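Local coordinates for peptidoglycan glycosyltransferase (Eggerthella lenta, PDB 4MNR), which is a penicillin-binding protein, with a transpeptidase-family domain of the beta-lactamase clan joined to a PBP-type dimerisation domain, at residues Ala23-Ala31 and Ile75-Lys84. Residues are numbered along the deposited sequence; the frame is centred on the assembly and turned at random.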
loop_
_atom_site.group_PDB
_atom_site.type_symbol
_atom_site.label_atom_id
_atom_site.label_comp_id
_atom_site.label_asym_id
_atom_site.label_seq_id
_atom_site.Cartn_x
_atom_site.Cartn_y
_atom_site.Cartn_z
ATOM N N ALA A 23 -28.359 7.214 21.406
ATOM C CA ALA A 23 -28.092 7.801 22.714
ATOM C C ALA A 23 -28.536 6.874 23.845
ATOM O O ALA A 23 -27.974 6.904 24.941
ATOM C CB ALA A 23 -28.781 9.156 22.836
ATOM N N ARG A 24 -29.534 6.042 23.561
ATOM C CA ARG A 24 -30.193 5.245 24.594
ATOM C C ARG A 24 -29.677 3.809 24.738
ATOM O O ARG A 24 -29.806 3.205 25.804
ATOM C CB ARG A 24 -31.700 5.207 24.345
ATOM C CG ARG A 24 -32.374 6.565 24.274
ATOM C CD ARG A 24 -33.851 6.406 24.594
ATOM N NE ARG A 24 -34.668 7.518 24.119
ATOM C CZ ARG A 24 -35.985 7.443 23.953
ATOM N NH1 ARG A 24 -36.620 6.309 24.217
ATOM N NH2 ARG A 24 -36.666 8.494 23.516
ATOM N N SER A 25 -29.110 3.260 23.669
ATOM C CA SER A 25 -28.696 1.858 23.667
ATOM C C SER A 25 -27.192 1.685 23.460
ATOM O O SER A 25 -26.524 2.572 22.928
ATOM C CB SER A 25 -29.479 1.076 22.610
ATOM O OG SER A 25 -29.625 1.840 21.425
ATOM N N GLU A 26 -26.665 0.536 23.880
ATOM C CA GLU A 26 -25.226 0.295 23.824
ATOM C C GLU A 26 -24.734 0.036 22.407
ATOM O O GLU A 26 -25.013 -1.009 21.822
ATOM C CB GLU A 26 -24.823 -0.873 24.725
ATOM C CG GLU A 26 -23.314 -1.059 24.824
ATOM C CD GLU A 26 -22.915 -2.386 25.443
ATOM O OE1 GLU A 26 -21.806 -2.876 25.132
ATOM O OE2 GLU A 26 -23.706 -2.935 26.238
ATOM N N ARG A 27 -24.000 0.996 21.860
ATOM C CA ARG A 27 -23.330 0.810 20.578
ATOM C C ARG A 27 -22.320 -0.334 20.702
ATOM O O ARG A 27 -21.656 -0.473 21.730
ATOM C CB ARG A 27 -22.634 2.109 20.184
ATOM C CG ARG A 27 -22.026 2.118 18.800
ATOM C CD ARG A 27 -21.501 3.510 18.498
ATOM N NE ARG A 27 -20.855 3.585 17.194
ATOM C CZ ARG A 27 -21.480 3.879 16.058
ATOM N NH1 ARG A 27 -22.786 4.119 16.054
ATOM N NH2 ARG A 27 -20.794 3.933 14.921
ATOM N N GLY A 28 -22.209 -1.162 19.665
ATOM C CA GLY A 28 -21.310 -2.308 19.706
ATOM C C GLY A 28 -19.832 -1.949 19.812
ATOM O O GLY A 28 -19.444 -0.812 19.549
ATOM N N THR A 29 -19.006 -2.912 20.213
ATOM C CA THR A 29 -17.564 -2.680 20.324
ATOM C C THR A 29 -16.862 -2.925 18.999
ATOM O O THR A 29 -17.370 -3.637 18.149
ATOM C CB THR A 29 -16.908 -3.604 21.358
ATOM O OG1 THR A 29 -17.159 -4.964 21.000
ATOM C CG2 THR A 29 -17.478 -3.345 22.744
ATOM N N ILE A 30 -15.701 -2.297 18.830
ATOM C CA ILE A 30 -14.809 -2.577 17.713
ATOM C C ILE A 30 -13.518 -3.050 18.345
ATOM O O ILE A 30 -13.002 -2.388 19.243
ATOM C CB ILE A 30 -14.503 -1.306 16.907
ATOM C CG1 ILE A 30 -15.791 -0.736 16.310
ATOM C CG2 ILE A 30 -13.477 -1.603 15.797
ATOM C CD1 ILE A 30 -15.658 0.717 15.823
ATOM N N ALA A 31 -12.992 -4.186 17.884
ATOM C CA ALA A 31 -11.798 -4.774 18.491
ATOM C C ALA A 31 -10.896 -5.385 17.417
ATOM O O ALA A 31 -11.368 -5.736 16.334
ATOM C CB ALA A 31 -12.199 -5.838 19.497
ATOM N N ILE A 75 -14.202 2.917 10.610
ATOM C CA ILE A 75 -15.078 1.759 10.794
ATOM C C ILE A 75 -16.376 2.172 11.491
ATOM O O ILE A 75 -17.444 1.636 11.198
ATOM C CB ILE A 75 -14.353 0.619 11.569
ATOM C CG1 ILE A 75 -13.238 0.016 10.709
ATOM C CG2 ILE A 75 -15.331 -0.464 12.030
ATOM C CD1 ILE A 75 -13.726 -0.831 9.533
ATOM N N GLU A 76 -16.292 3.155 12.387
ATOM C CA GLU A 76 -17.489 3.676 13.059
ATOM C C GLU A 76 -18.535 4.131 12.044
ATOM O O GLU A 76 -19.742 3.975 12.254
ATOM C CB GLU A 76 -17.132 4.858 13.970
ATOM C CG GLU A 76 -16.281 4.510 15.190
ATOM C CD GLU A 76 -17.110 4.041 16.384
ATOM O OE1 GLU A 76 -16.728 4.357 17.530
ATOM O OE2 GLU A 76 -18.133 3.355 16.190
ATOM N N LYS A 77 -18.057 4.724 10.951
ATOM C CA LYS A 77 -18.921 5.143 9.850
ATOM C C LYS A 77 -19.358 3.969 8.972
ATOM O O LYS A 77 -20.553 3.778 8.729
ATOM C CB LYS A 77 -18.215 6.202 8.995
ATOM C CG LYS A 77 -19.021 6.711 7.807
ATOM C CD LYS A 77 -18.160 7.625 6.944
ATOM C CE LYS A 77 -18.978 8.316 5.871
ATOM N NZ LYS A 77 -18.653 7.798 4.517
ATOM N N ALA A 78 -18.392 3.184 8.506
ATOM C CA ALA A 78 -18.670 2.124 7.542
ATOM C C ALA A 78 -19.617 1.077 8.104
ATOM O O ALA A 78 -20.452 0.534 7.384
ATOM C CB ALA A 78 -17.376 1.471 7.074
ATOM N N TYR A 79 -19.485 0.800 9.397
ATOM C CA TYR A 79 -20.295 -0.235 10.022
ATOM C C TYR A 79 -21.257 0.371 11.030
ATOM O O TYR A 79 -21.696 -0.296 11.964
ATOM C CB TYR A 79 -19.395 -1.318 10.644
ATOM C CG TYR A 79 -18.686 -2.102 9.564
ATOM C CD1 TYR A 79 -19.238 -3.265 9.039
ATOM C CD2 TYR A 79 -17.498 -1.637 9.021
ATOM C CE1 TYR A 79 -18.596 -3.963 8.020
ATOM C CE2 TYR A 79 -16.862 -2.316 8.012
ATOM C CZ TYR A 79 -17.413 -3.473 7.511
ATOM O OH TYR A 79 -16.744 -4.139 6.510
ATOM N N ASN A 80 -21.601 1.641 10.814
ATOM C CA ASN A 80 -22.506 2.353 11.708
ATOM C C ASN A 80 -23.815 1.617 11.960
ATOM O O ASN A 80 -24.255 1.509 13.100
ATOM C CB ASN A 80 -22.786 3.765 11.185
ATOM C CG ASN A 80 -23.518 4.628 12.194
ATOM O OD1 ASN A 80 -23.065 4.804 13.327
ATOM N ND2 ASN A 80 -24.648 5.190 11.781
ATOM N N ASP A 81 -24.427 1.098 10.900
ATOM C CA ASP A 81 -25.704 0.406 11.035
ATOM C C ASP A 81 -25.630 -0.836 11.928
ATOM O O ASP A 81 -26.519 -1.059 12.754
ATOM C CB ASP A 81 -26.274 0.055 9.658
ATOM C CG ASP A 81 -26.727 1.282 8.890
ATOM O OD1 ASP A 81 -27.083 2.293 9.539
ATOM O OD2 ASP A 81 -26.726 1.239 7.642
ATOM N N THR A 82 -24.579 -1.632 11.774
ATOM C CA THR A 82 -24.448 -2.828 12.598
ATOM C C THR A 82 -24.066 -2.466 14.030
ATOM O O THR A 82 -24.514 -3.106 14.978
ATOM C CB THR A 82 -23.408 -3.812 12.037
ATOM O OG1 THR A 82 -23.311 -3.657 10.618
ATOM C CG2 THR A 82 -23.827 -5.240 12.356
ATOM N N LEU A 83 -23.245 -1.432 14.180
ATOM C CA LEU A 83 -22.776 -1.030 15.505
ATOM C C LEU A 83 -23.882 -0.378 16.320
ATOM O O LEU A 83 -23.937 -0.536 17.536
ATOM C CB LEU A 83 -21.591 -0.068 15.381
ATOM C CG LEU A 83 -20.291 -0.713 14.906
ATOM C CD1 LEU A 83 -19.319 0.348 14.421
ATOM C CD2 LEU A 83 -19.694 -1.528 16.060
ATOM N N LYS A 84 -24.755 0.356 15.639
ATOM C CA LYS A 84 -25.843 1.080 16.286
ATOM C C LYS A 84 -26.879 0.135 16.886
ATOM O O LYS A 84 -27.301 0.298 18.031
ATOM C CB LYS A 84 -26.540 1.967 15.259
ATOM C CG LYS A 84 -26.643 3.419 15.639
ATOM C CD LYS A 84 -27.094 4.233 14.439
ATOM C CE LYS A 84 -28.283 3.577 13.749
ATOM N NZ LYS A 84 -28.729 4.334 12.546
HETATM O O HOH W 1 -26.489 2.586 19.601
#
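Arg27 reaches across to Leu83, Glu76 and Asn80 with a chain extended from CG to NE. Its CB lies 4.0 Å from Leu83 O. CG turns anti to the backbone N (chi1 -173°) and comes closer to the same oxygen, at 3.5 Å. CD skirts Glu76 OE2. NE then donates to Glu76 OE2 at 2.9 Å, in a salt bridge on the syn side but tilted well out of the carboxylate plane. NH2 donates to the same oxygen from the same face, slightly further above the plane. Both nitrogens therefore hold a single oxygen, with the guanidinium and carboxylate planes 45° apart. NH1 and NH2 also share Asn80 OD1. NH1 meets it at 2.8 Å, and NH2 lies in the carbonyl plane, on a lone pair. Leu83 CB lies over one face of the Arg27 guanidinium, 4.0 Å from Arg27 CZ.

The contact lies in the PBP dimerisation-family region. It sets the chain leading into strand 30-31 of a mixed sheet against the short helices 74-78 and 80-84. Glu76 OE1 is held separately by Arg51 and Tyr53, so both carboxylate oxygens are engaged.

The backbone adds a hydrogen bond from Gly28 N to Leu83 O, 2.8 Å long. Further along, Ile30 CD1 packs 3.9 Å from Leu83 CD1 and also touches Ile75 CG2. At the other end, a water donates to Lys84 O and, weakly, to Ser25 O.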